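Local coordinates for putative D-alanine N-acetyltransferase of GNAT family (Desulfovibrio desulfuricans subsp. desulfuricans, PDB 2R7H), which probably transfers an acyl group, most likely acetyl from acetyl-CoA, to an acceptor that is not established, at residues B[42-47]-B[97-102]; B[70-75]-B[80-85]; B[86-89]-B[93-96]; B[146-151]-B[170-175]. All blocks are in the same frame, centred on the assembly; numbering follows the deposited sequence.

Contact 1. Residues B[42-47]-B[97-102]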
loop_
_atom_site.group_PDB
_atom_site.type_symbol
_atom_site.label_atom_id
_atom_site.label_comp_id
_atom_site.label_asym_id
_atom_site.label_seq_id
_atom_site.Cartn_x
_atom_site.Cartn_y
_atom_site.Cartn_z
ATOM N N GLY B 42 -13.707 7.293 -17.564
ATOM C CA GLY B 42 -14.643 7.838 -16.556
ATOM C C GLY B 42 -14.472 7.296 -15.124
ATOM O O GLY B 42 -15.262 7.595 -14.235
ATOM N N PHE B 43 -13.446 6.493 -14.896
ATOM C CA PHE B 43 -13.162 5.933 -13.581
ATOM C C PHE B 43 -12.013 6.665 -12.912
ATOM O O PHE B 43 -11.608 6.299 -11.803
ATOM C CB PHE B 43 -12.868 4.422 -13.696
ATOM C CG PHE B 43 -14.101 3.595 -13.817
ATOM C CD1 PHE B 43 -14.801 3.541 -15.002
ATOM C CD2 PHE B 43 -14.580 2.892 -12.729
ATOM C CE1 PHE B 43 -15.977 2.804 -15.105
ATOM C CE2 PHE B 43 -15.754 2.144 -12.820
ATOM C CZ PHE B 43 -16.453 2.104 -14.011
ATOM N N PHE B 44 -11.508 7.714 -13.541
ATOM C CA PHE B 44 -10.389 8.420 -12.989
ATOM C C PHE B 44 -10.691 9.899 -12.852
ATOM O O PHE B 44 -10.928 10.567 -13.844
ATOM C CB PHE B 44 -9.155 8.252 -13.871
ATOM C CG PHE B 44 -8.532 6.857 -13.849
ATOM C CD1 PHE B 44 -9.119 5.802 -14.550
ATOM C CD2 PHE B 44 -7.275 6.636 -13.231
ATOM C CE1 PHE B 44 -8.510 4.518 -14.571
ATOM C CE2 PHE B 44 -6.643 5.343 -13.262
ATOM C CZ PHE B 44 -7.264 4.306 -13.929
ATOM N N THR B 45 -10.666 10.390 -11.622
ATOM C CA THR B 45 -10.840 11.792 -11.371
ATOM C C THR B 45 -9.520 12.398 -11.885
ATOM O O THR B 45 -8.552 11.671 -12.142
ATOM C CB THR B 45 -10.985 12.062 -9.875
ATOM O OG1 THR B 45 -9.830 11.558 -9.205
ATOM C CG2 THR B 45 -12.245 11.402 -9.307
ATOM N N PRO B 46 -9.474 13.706 -12.100
ATOM C CA PRO B 46 -8.196 14.256 -12.555
ATOM C C PRO B 46 -6.993 13.865 -11.697
ATOM O O PRO B 46 -5.918 13.628 -12.229
ATOM C CB PRO B 46 -8.440 15.772 -12.527
ATOM C CG PRO B 46 -9.915 15.911 -12.711
ATOM C CD PRO B 46 -10.522 14.731 -11.994
ATOM N N GLU B 47 -7.208 13.788 -10.384
ATOM C CA GLU B 47 -6.195 13.429 -9.398
ATOM C C GLU B 47 -5.720 11.979 -9.654
ATOM O O GLU B 47 -4.536 11.684 -9.604
ATOM C CB GLU B 47 -6.785 13.666 -7.987
ATOM C CG GLU B 47 -5.800 13.542 -6.843
ATOM C CD GLU B 47 -6.386 13.919 -5.463
ATOM O OE1 GLU B 47 -7.539 14.399 -5.398
ATOM O OE2 GLU B 47 -5.670 13.736 -4.443
ATOM N N LEU B 97 -1.883 -5.659 -9.014
ATOM C CA LEU B 97 -2.373 -5.150 -10.298
ATOM C C LEU B 97 -2.988 -3.801 -9.908
ATOM O O LEU B 97 -3.962 -3.784 -9.185
ATOM C CB LEU B 97 -3.491 -6.049 -10.890
ATOM C CG LEU B 97 -4.115 -5.554 -12.228
ATOM C CD1 LEU B 97 -3.074 -5.451 -13.409
ATOM C CD2 LEU B 97 -5.271 -6.510 -12.589
ATOM N N TYR B 98 -2.411 -2.691 -10.354
ATOM C CA TYR B 98 -2.897 -1.333 -10.027
ATOM C C TYR B 98 -4.192 -1.070 -10.813
ATOM O O TYR B 98 -5.214 -0.754 -10.198
ATOM C CB TYR B 98 -1.734 -0.303 -10.136
ATOM C CG TYR B 98 -0.526 -0.712 -9.229
ATOM C CD1 TYR B 98 -0.710 -0.900 -7.865
ATOM C CD2 TYR B 98 0.792 -0.830 -9.709
ATOM C CE1 TYR B 98 0.343 -1.295 -7.004
ATOM C CE2 TYR B 98 1.884 -1.223 -8.838
ATOM C CZ TYR B 98 1.645 -1.456 -7.475
ATOM O OH TYR B 98 2.651 -1.836 -6.523
ATOM N N TRP B 99 -4.190 -1.260 -12.138
ATOM C CA TRP B 99 -5.439 -1.191 -12.940
ATOM C C TRP B 99 -5.210 -1.632 -14.365
ATOM O O TRP B 99 -4.061 -1.783 -14.793
ATOM C CB TRP B 99 -6.147 0.204 -12.940
ATOM C CG TRP B 99 -5.199 1.227 -13.279
ATOM C CD1 TRP B 99 -4.726 1.508 -14.513
ATOM C CD2 TRP B 99 -4.533 2.113 -12.369
ATOM N NE1 TRP B 99 -3.803 2.493 -14.427
ATOM C CE2 TRP B 99 -3.662 2.888 -13.127
ATOM C CE3 TRP B 99 -4.572 2.300 -10.985
ATOM C CZ2 TRP B 99 -2.855 3.862 -12.575
ATOM C CZ3 TRP B 99 -3.765 3.257 -10.435
ATOM C CH2 TRP B 99 -2.927 4.043 -11.233
ATOM N N ILE B 100 -6.312 -1.983 -15.015
ATOM C CA ILE B 100 -6.335 -2.295 -16.410
ATOM C C ILE B 100 -7.293 -1.224 -16.990
ATOM O O ILE B 100 -8.419 -1.138 -16.542
ATOM C CB ILE B 100 -6.845 -3.692 -16.745
ATOM C CG1 ILE B 100 -5.926 -4.743 -16.143
ATOM C CG2 ILE B 100 -6.862 -3.878 -18.309
ATOM C CD1 ILE B 100 -6.363 -6.146 -16.389
ATOM N N ALA B 101 -6.833 -0.388 -17.923
ATOM C CA ALA B 101 -7.682 0.644 -18.568
ATOM C C ALA B 101 -7.724 0.393 -20.083
ATOM O O ALA B 101 -6.691 0.281 -20.728
ATOM C CB ALA B 101 -7.145 2.082 -18.263
ATOM N N VAL B 102 -8.931 0.314 -20.643
ATOM C CA VAL B 102 -9.166 0.111 -22.092
ATOM C C VAL B 102 -10.016 1.277 -22.622
ATOM O O VAL B 102 -10.999 1.664 -21.970
ATOM C CB VAL B 102 -9.903 -1.221 -22.344
ATOM C CG1 VAL B 102 -10.398 -1.343 -23.791
ATOM C CG2 VAL B 102 -8.970 -2.411 -21.984
#
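Trp99 NE1 is hydrogen-bonded to Tyr82 OH on the neighbouring strand, and the same nitrogen lies 3.9 Å from Phe44 CZ, whose ring comes in over the indole. The pair is a T-shaped stack: the edge of Phe44 points at one face of Trp99, with the phenyl and the five-membered ring centroids 5.0 Å apart and the planes at 86°. Phe44 CZ sits over the five-membered ring, 3.8 Å from Trp99 CG, while Phe44 CE2 lies over the bond shared by the two indole rings, 3.9 Å from Trp99 CE2. The opposite face of the indole is lined near its rim by Tyr98 CB. With chi1 at 51°, Trp99 CG lies between the backbone N and the carbonyl carbon, and from there the ring extends toward the turn that links helices 30-41 and 46-61. Tyr98 and Trp99 pair together with Cys84 of strand 78-87, a classic beta bulge matching that of the fourth strand in GNAT folds, where acetyl-CoA is usually met. Trp99 also lines the pocket occupied by 2-ethoxyethanol, a probable crystallisation additive. With NE1 bonded and both faces contacted, the indole is probably restrained, which would give the pocket a fixed aromatic wall.

Contact 2. Residues B[70-75]-B[80-85]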
loop_
_atom_site.group_PDB
_atom_site.type_symbol
_atom_site.label_atom_id
_atom_site.label_comp_id
_atom_site.label_asym_id
_atom_site.label_seq_id
_atom_site.Cartn_x
_atom_site.Cartn_y
_atom_site.Cartn_z
ATOM N N PHE B 70 4.443 -2.211 -16.837
ATOM C CA PHE B 70 3.368 -1.933 -17.775
ATOM C C PHE B 70 3.272 -2.918 -18.925
ATOM O O PHE B 70 4.290 -3.457 -19.348
ATOM C CB PHE B 70 3.660 -0.565 -18.442
ATOM C CG PHE B 70 3.695 0.583 -17.488
ATOM C CD1 PHE B 70 4.870 0.953 -16.863
ATOM C CD2 PHE B 70 2.540 1.250 -17.172
ATOM C CE1 PHE B 70 4.900 1.994 -15.939
ATOM C CE2 PHE B 70 2.565 2.277 -16.250
ATOM C CZ PHE B 70 3.751 2.644 -15.634
ATOM N N VAL B 71 2.039 -3.154 -19.396
ATOM C CA VAL B 71 1.779 -3.956 -20.633
ATOM C C VAL B 71 0.834 -3.032 -21.413
ATOM O O VAL B 71 -0.266 -2.740 -20.939
ATOM C CB VAL B 71 1.075 -5.328 -20.440
ATOM C CG1 VAL B 71 0.859 -5.969 -21.828
ATOM C CG2 VAL B 71 1.857 -6.270 -19.499
ATOM N N PHE B 72 1.297 -2.493 -22.539
ATOM C CA PHE B 72 0.504 -1.598 -23.378
ATOM C C PHE B 72 -0.046 -2.365 -24.582
ATOM O O PHE B 72 0.721 -3.027 -25.255
ATOM C CB PHE B 72 1.379 -0.450 -23.913
ATOM C CG PHE B 72 2.092 0.343 -22.839
ATOM C CD1 PHE B 72 1.397 1.236 -22.057
ATOM C CD2 PHE B 72 3.459 0.202 -22.633
ATOM C CE1 PHE B 72 2.036 1.965 -21.080
ATOM C CE2 PHE B 72 4.110 0.942 -21.674
ATOM C CZ PHE B 72 3.391 1.831 -20.889
ATOM N N ALA B 73 -1.362 -2.323 -24.817
ATOM C CA ALA B 73 -1.995 -2.966 -25.978
ATOM C C ALA B 73 -2.091 -1.864 -27.054
ATOM O O ALA B 73 -2.730 -0.820 -26.816
ATOM C CB ALA B 73 -3.386 -3.495 -25.608
ATOM N N THR B 74 -1.408 -2.036 -28.194
ATOM C CA THR B 74 -1.459 -1.033 -29.288
ATOM C C THR B 74 -2.029 -1.598 -30.615
ATOM O O THR B 74 -1.926 -2.789 -30.879
ATOM C CB THR B 74 -0.077 -0.413 -29.588
ATOM O OG1 THR B 74 0.835 -1.459 -29.941
ATOM C CG2 THR B 74 0.462 0.347 -28.405
ATOM N N GLU B 75 -2.661 -0.723 -31.402
ATOM C CA GLU B 75 -3.226 -1.046 -32.741
ATOM C C GLU B 75 -2.757 0.145 -33.569
ATOM O O GLU B 75 -3.174 1.281 -33.290
ATOM C CB GLU B 75 -4.762 -1.111 -32.800
ATOM C CG GLU B 75 -5.454 -2.086 -31.827
ATOM C CD GLU B 75 -6.989 -2.151 -32.039
ATOM O OE1 GLU B 75 -7.421 -2.065 -33.210
ATOM O OE2 GLU B 75 -7.752 -2.338 -31.054
ATOM N N ALA B 80 -4.739 1.090 -27.468
ATOM C CA ALA B 80 -6.092 0.563 -27.215
ATOM C C ALA B 80 -6.399 0.442 -25.703
ATOM O O ALA B 80 -7.549 0.561 -25.266
ATOM C CB ALA B 80 -6.238 -0.778 -27.899
ATOM N N GLY B 81 -5.350 0.222 -24.918
ATOM C CA GLY B 81 -5.459 0.091 -23.480
ATOM C C GLY B 81 -4.143 -0.345 -22.853
ATOM O O GLY B 81 -3.119 -0.468 -23.523
ATOM N N TYR B 82 -4.150 -0.536 -21.544
ATOM C CA TYR B 82 -2.926 -0.947 -20.868
ATOM C C TYR B 82 -3.220 -1.440 -19.465
ATOM O O TYR B 82 -4.328 -1.239 -18.937
ATOM C CB TYR B 82 -1.895 0.204 -20.800
ATOM C CG TYR B 82 -2.085 1.174 -19.672
ATOM C CD1 TYR B 82 -3.195 1.999 -19.608
ATOM C CD2 TYR B 82 -1.116 1.311 -18.693
ATOM C CE1 TYR B 82 -3.378 2.873 -18.554
ATOM C CE2 TYR B 82 -1.285 2.180 -17.642
ATOM C CZ TYR B 82 -2.412 2.953 -17.573
ATOM O OH TYR B 82 -2.546 3.833 -16.530
ATOM N N ALA B 83 -2.215 -2.090 -18.884
ATOM C CA ALA B 83 -2.271 -2.599 -17.505
ATOM C C ALA B 83 -1.020 -2.034 -16.802
ATOM O O ALA B 83 0.028 -1.877 -17.435
ATOM C CB ALA B 83 -2.240 -4.054 -17.480
ATOM N N CYS B 84 -1.160 -1.704 -15.528
ATOM C CA CYS B 84 -0.103 -1.158 -14.678
ATOM C C CYS B 84 -0.046 -2.114 -13.464
ATOM O O CYS B 84 -1.080 -2.471 -12.850
ATOM C CB CYS B 84 -0.438 0.273 -14.219
ATOM S SG CYS B 84 0.906 0.913 -13.183
ATOM N N TYR B 85 1.141 -2.575 -13.120
ATOM C CA TYR B 85 1.275 -3.512 -12.005
ATOM C C TYR B 85 2.687 -3.486 -11.429
ATOM O O TYR B 85 3.560 -2.853 -11.967
ATOM C CB TYR B 85 0.908 -4.946 -12.483
ATOM C CG TYR B 85 1.945 -5.586 -13.344
ATOM C CD1 TYR B 85 2.038 -5.323 -14.690
ATOM C CD2 TYR B 85 2.895 -6.437 -12.771
ATOM C CE1 TYR B 85 3.036 -5.905 -15.434
ATOM C CE2 TYR B 85 3.850 -7.016 -13.488
ATOM C CZ TYR B 85 3.938 -6.754 -14.812
ATOM O OH TYR B 85 4.951 -7.350 -15.490
HETATM O O HOH W 1 5.509 -6.160 -17.640
#
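An antiparallel beta hairpin of the GNAT sheet joins strand 69-75 to strand 78-87, and the paired segments run at 174° to one another. Val71 and Ala83 form a hydrogen-bonded pair, with Val71 N to Ala83 O at 3.1 Å and Ala83 N to Val71 O at 2.9 Å. Farther along, Ala73 N donates to Gly81 O at 2.9 Å. Ala80 and Gly81 share Ala73 as partner, a classic beta bulge: Ala73 O accepts a bond from Ala80 N at 2.8 Å and only a weak one from Gly81 N. Phe70, Phe72, Tyr82 and Cys84 occupy the face covered by helices 30-41 and 46-61, whereas Ala73 and Ala83 meet helix 111-125 on the other face. The Tyr82 side chain lies beside both Phe70 and Phe72, all three pointing the same way. Its CB packs on Phe72 CD1 at 3.7 Å, and the Tyr82 and Phe70 rings meet edge to edge, CD2 to CD2 at 4.0 Å. Because Cys84 has its sulfur anti to the backbone N (chi1 -179°), the thiol is brought obliquely against the Phe70 ring, a sulfur-aromatic contact, with Cys84 SG 3.7 Å from Phe70 CE2.

Contact 3. Residues B[86-89]-B[93-96]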
loop_
_atom_site.group_PDB
_atom_site.type_symbol
_atom_site.label_atom_id
_atom_site.label_comp_id
_atom_site.label_asym_id
_atom_site.label_seq_id
_atom_site.Cartn_x
_atom_site.Cartn_y
_atom_site.Cartn_z
ATOM N N GLY B 86 2.914 -4.202 -10.328
ATOM C CA GLY B 86 4.253 -4.204 -9.760
ATOM C C GLY B 86 4.419 -5.081 -8.555
ATOM O O GLY B 86 3.441 -5.519 -7.967
ATOM N N PRO B 87 5.683 -5.384 -8.190
ATOM C CA PRO B 87 5.813 -6.218 -6.991
ATOM C C PRO B 87 5.406 -5.486 -5.717
ATOM O O PRO B 87 5.639 -4.283 -5.557
ATOM C CB PRO B 87 7.292 -6.542 -6.947
ATOM C CG PRO B 87 7.955 -5.328 -7.609
ATOM C CD PRO B 87 6.995 -5.048 -8.756
ATOM N N THR B 88 4.762 -6.202 -4.810
ATOM C CA THR B 88 4.352 -5.583 -3.569
ATOM C C THR B 88 5.581 -5.395 -2.647
ATOM O O THR B 88 6.335 -6.351 -2.435
ATOM C CB THR B 88 3.357 -6.465 -2.847
ATOM O OG1 THR B 88 2.296 -6.783 -3.768
ATOM C CG2 THR B 88 2.808 -5.736 -1.664
ATOM N N PRO B 89 5.813 -4.168 -2.149
ATOM C CA PRO B 89 6.930 -3.947 -1.253
ATOM C C PRO B 89 6.908 -4.858 -0.043
ATOM O O PRO B 89 5.833 -5.226 0.429
ATOM C CB PRO B 89 6.715 -2.498 -0.768
ATOM C CG PRO B 89 5.923 -1.837 -1.810
ATOM C CD PRO B 89 5.110 -2.900 -2.473
ATOM N N GLY B 93 7.400 -12.706 -3.973
ATOM C CA GLY B 93 6.433 -13.300 -4.895
ATOM C C GLY B 93 4.999 -12.806 -4.909
ATOM O O GLY B 93 4.132 -13.488 -5.475
ATOM N N THR B 94 4.727 -11.659 -4.284
ATOM C CA THR B 94 3.386 -11.071 -4.289
ATOM C C THR B 94 3.454 -9.808 -5.141
ATOM O O THR B 94 4.418 -9.069 -5.034
ATOM C CB THR B 94 2.873 -10.776 -2.898
ATOM O OG1 THR B 94 2.762 -12.013 -2.195
ATOM C CG2 THR B 94 1.465 -10.182 -2.926
ATOM N N TYR B 95 2.436 -9.614 -5.962
ATOM C CA TYR B 95 2.325 -8.495 -6.890
ATOM C C TYR B 95 0.944 -7.845 -6.781
ATOM O O TYR B 95 -0.014 -8.495 -6.455
ATOM C CB TYR B 95 2.507 -9.012 -8.341
ATOM C CG TYR B 95 3.927 -9.420 -8.644
ATOM C CD1 TYR B 95 4.447 -10.625 -8.172
ATOM C CD2 TYR B 95 4.755 -8.595 -9.371
ATOM C CE1 TYR B 95 5.783 -10.966 -8.394
ATOM C CE2 TYR B 95 6.063 -8.917 -9.594
ATOM C CZ TYR B 95 6.572 -10.106 -9.118
ATOM O OH TYR B 95 7.880 -10.425 -9.366
ATOM N N ASP B 96 0.900 -6.570 -7.093
ATOM C CA ASP B 96 -0.336 -5.832 -7.152
ATOM C C ASP B 96 -0.655 -5.392 -8.573
ATOM O O ASP B 96 0.212 -4.877 -9.255
ATOM C CB ASP B 96 -0.281 -4.588 -6.309
ATOM C CG ASP B 96 -0.383 -4.895 -4.831
ATOM O OD1 ASP B 96 -1.432 -5.384 -4.373
ATOM O OD2 ASP B 96 0.561 -4.545 -4.145
#
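This contact closes a beta hairpin at the turn end of strands 78-87 and 94-102, next to the second subunit. Gly86 and Asp96 make an antiparallel hydrogen-bonded pair, with Gly86 N to Asp96 O at 3.0 Å and Asp96 N to Gly86 O at 2.9 Å. Beyond it Pro87, which lacks an N-H, stands opposite Tyr95 in a non-hydrogen-bonded pair, and past it the loop residue Thr88 still donates its N-H to Thr94 O at 2.9 Å. The aromatic ring of Tyr95 lies against the proline, CD2 reaching Pro87 CA at 3.5 Å and CE2 reaching Pro87 CB at 3.8 Å; its hydroxyl is hydrogen-bonded to Thr126. In Thr88, chi1 of -53° turns OG1 toward strand 94-102, where it meets Thr94 CG2 at 3.6 Å and donates to Asp96 OD2 at 2.9 Å, from above the carboxylate plane, 71° out of it. Thr94 OG1 turns to a different partner, the carbonyl oxygen of Phe162 of the second subunit, a residue that also packs on Thr88. Thr88 thus joins the loop to strand 94-102 through both its backbone N and its hydroxyl, and the second bond would limit rotation of the Asp96 carboxylate.

Contact 4. Residues B[146-151]-B[170-175]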
loop_
_atom_site.group_PDB
_atom_site.type_symbol
_atom_site.label_atom_id
_atom_site.label_comp_id
_atom_site.label_asym_id
_atom_site.label_seq_id
_atom_site.Cartn_x
_atom_site.Cartn_y
_atom_site.Cartn_z
ATOM N N ARG B 146 -16.964 -8.111 -11.500
ATOM C CA ARG B 146 -17.364 -9.217 -12.390
ATOM C C ARG B 146 -16.149 -9.650 -13.196
ATOM O O ARG B 146 -15.855 -10.846 -13.276
ATOM C CB ARG B 146 -18.529 -8.815 -13.338
ATOM N N PHE B 147 -15.451 -8.669 -13.772
ATOM C CA PHE B 147 -14.231 -8.917 -14.541
ATOM C C PHE B 147 -13.231 -9.752 -13.762
ATOM O O PHE B 147 -12.756 -10.792 -14.247
ATOM C CB PHE B 147 -13.599 -7.584 -14.960
ATOM C CG PHE B 147 -12.307 -7.725 -15.687
ATOM C CD1 PHE B 147 -12.287 -8.062 -17.042
ATOM C CD2 PHE B 147 -11.104 -7.477 -15.047
ATOM C CE1 PHE B 147 -11.104 -8.195 -17.706
ATOM C CE2 PHE B 147 -9.930 -7.590 -15.723
ATOM C CZ PHE B 147 -9.926 -7.944 -17.063
ATOM N N TYR B 148 -12.930 -9.304 -12.538
ATOM C CA TYR B 148 -12.000 -10.007 -11.671
ATOM C C TYR B 148 -12.491 -11.401 -11.308
ATOM O O TYR B 148 -11.721 -12.358 -11.394
ATOM C CB TYR B 148 -11.632 -9.202 -10.401
ATOM C CG TYR B 148 -10.858 -7.912 -10.641
ATOM C CD1 TYR B 148 -9.769 -7.865 -11.541
ATOM C CD2 TYR B 148 -11.088 -6.787 -9.865
ATOM C CE1 TYR B 148 -9.057 -6.707 -11.755
ATOM C CE2 TYR B 148 -10.336 -5.619 -10.062
ATOM C CZ TYR B 148 -9.315 -5.606 -11.007
ATOM O OH TYR B 148 -8.548 -4.475 -11.229
ATOM N N GLU B 149 -13.767 -11.509 -10.935
ATOM C CA GLU B 149 -14.366 -12.797 -10.599
ATOM C C GLU B 149 -14.382 -13.755 -11.771
ATOM O O GLU B 149 -14.098 -14.943 -11.576
ATOM C CB GLU B 149 -15.755 -12.602 -10.011
ATOM C CG GLU B 149 -15.651 -11.973 -8.619
ATOM C CD GLU B 149 -16.966 -11.509 -8.008
ATOM O OE1 GLU B 149 -18.042 -11.701 -8.621
ATOM O OE2 GLU B 149 -16.888 -10.929 -6.890
ATOM N N ARG B 150 -14.683 -13.248 -12.974
ATOM C CA ARG B 150 -14.697 -14.081 -14.203
ATOM C C ARG B 150 -13.282 -14.539 -14.568
ATOM O O ARG B 150 -13.112 -15.616 -15.116
ATOM C CB ARG B 150 -15.301 -13.327 -15.392
ATOM N N ALA B 151 -12.263 -13.740 -14.218
ATOM C CA ALA B 151 -10.866 -14.077 -14.513
ATOM C C ALA B 151 -10.260 -15.050 -13.501
ATOM O O ALA B 151 -9.084 -15.394 -13.611
ATOM C CB ALA B 151 -10.017 -12.809 -14.641
ATOM N N ILE B 170 -12.588 -3.952 -1.635
ATOM C CA ILE B 170 -12.651 -5.411 -1.779
ATOM C C ILE B 170 -11.282 -5.804 -2.339
ATOM O O ILE B 170 -10.818 -5.191 -3.312
ATOM C CB ILE B 170 -13.762 -5.950 -2.716
ATOM C CG1 ILE B 170 -15.174 -5.596 -2.226
ATOM C CG2 ILE B 170 -13.686 -7.518 -2.772
ATOM C CD1 ILE B 170 -15.490 -4.189 -2.195
ATOM N N ILE B 171 -10.644 -6.797 -1.719
ATOM C CA ILE B 171 -9.313 -7.266 -2.144
ATOM C C ILE B 171 -9.510 -8.629 -2.779
ATOM O O ILE B 171 -10.046 -9.564 -2.145
ATOM C CB ILE B 171 -8.277 -7.337 -1.000
ATOM C CG1 ILE B 171 -8.149 -5.977 -0.278
ATOM C CG2 ILE B 171 -6.908 -7.737 -1.575
ATOM C CD1 ILE B 171 -7.239 -5.970 0.976
ATOM N N TYR B 172 -9.129 -8.702 -4.059
ATOM C CA TYR B 172 -9.234 -9.869 -4.892
ATOM C C TYR B 172 -7.888 -10.529 -5.003
ATOM O O TYR B 172 -6.874 -9.889 -5.202
ATOM C CB TYR B 172 -9.784 -9.481 -6.290
ATOM C CG TYR B 172 -11.270 -9.259 -6.296
ATOM C CD1 TYR B 172 -12.151 -10.345 -6.374
ATOM C CD2 TYR B 172 -11.803 -7.991 -6.252
ATOM C CE1 TYR B 172 -13.516 -10.160 -6.369
ATOM C CE2 TYR B 172 -13.173 -7.811 -6.256
ATOM C CZ TYR B 172 -14.009 -8.881 -6.305
ATOM O OH TYR B 172 -15.352 -8.660 -6.288
ATOM N N ARG B 173 -7.886 -11.837 -4.909
ATOM C CA ARG B 173 -6.676 -12.638 -4.946
ATOM C C ARG B 173 -6.616 -13.568 -6.177
ATOM O O ARG B 173 -7.594 -14.223 -6.477
ATOM C CB ARG B 173 -6.751 -13.559 -3.723
ATOM C CG ARG B 173 -5.581 -14.522 -3.492
ATOM C CD ARG B 173 -6.053 -15.620 -2.621
ATOM N NE ARG B 173 -4.977 -16.538 -2.305
ATOM C CZ ARG B 173 -4.069 -16.331 -1.367
ATOM N NH1 ARG B 173 -4.033 -15.192 -0.662
ATOM N NH2 ARG B 173 -3.146 -17.262 -1.183
ATOM N N LEU B 174 -5.469 -13.620 -6.868
ATOM C CA LEU B 174 -5.286 -14.601 -7.957
ATOM C C LEU B 174 -4.015 -15.374 -7.649
ATOM O O LEU B 174 -2.952 -14.791 -7.504
ATOM C CB LEU B 174 -5.121 -13.957 -9.331
ATOM C CG LEU B 174 -5.019 -14.880 -10.562
ATOM C CD1 LEU B 174 -6.342 -15.539 -10.857
ATOM C CD2 LEU B 174 -4.628 -14.079 -11.761
ATOM N N GLU B 175 -4.127 -16.682 -7.489
ATOM C CA GLU B 175 -2.956 -17.540 -7.268
ATOM C C GLU B 175 -2.436 -17.792 -8.671
ATOM O O GLU B 175 -3.175 -18.251 -9.562
ATOM C CB GLU B 175 -3.329 -18.824 -6.558
ATOM C CG GLU B 175 -3.870 -18.535 -5.161
ATOM C CD GLU B 175 -4.212 -19.733 -4.339
ATOM O OE1 GLU B 175 -3.860 -20.858 -4.735
ATOM O OE2 GLU B 175 -4.837 -19.544 -3.270
#
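Tyr172, on strand 167-175 in the C-terminal part of the GNAT sheet, meets helix 142-150, which packs on one face of that sheet, through two neighbouring helix residues. The polar link is a single hydrogen bond, Tyr172 OH donating to Glu149 OE2 at 2.8 Å. The carboxylate oxygen lies at the edge of the phenol, near the ring plane, but the hydroxyl approaches it from above the carboxylate plane, 42° out of it. Glu149 extends beyond CG to reach it, and its CG lies alongside the ring, 3.6 Å from Tyr172 CE1. The aromatic part is supplied by Tyr148. Its CB sits over one face of Tyr172, 4.2 Å from the ring centroid, a CH-pi contact, while the two rings themselves stand at 45° and meet through Tyr148 CD2 and Tyr172 CD2 at 3.9 Å. Tyr148 has CG anti to its carbonyl carbon (chi1 -65°), which carries its ring past the rim of Tyr172 toward Ala133 of strand 130-136. A van der Waals contact completes the interface where the helix ends: both Ala151 and Leu174 also touch helix 111-125, and the Leu174 CD1 methyl comes to 3.9 Å from the carbonyl oxygen Ala151 O.

All four contacts reach one mixed sheet. Contacts 1 and 2, with centres about 12 Å apart, touch through Ala101 O and Tyr82 N at 2.8 Å, besides the Trp99-Tyr82 side-chain pair. Contact 3 shares strand 94-102 with contact 1 and strand 78-87 with contact 2, its centre about 19 Å from that of contact 1; Tyr98 CE2 packs on Gly86 N at 3.5 Å. The bound 2-ethoxyethanol, in a pocket lined by Tyr68, Tyr98 and Trp99, is about 4 Å from the Trp99 side chain and about 6 Å from that of Asp96. Contact 4, about 17 Å from contact 1 between centres, meets it where Leu97 CD2 packs on Tyr148 CE1. Contacts 3 and 4 both touch the second subunit.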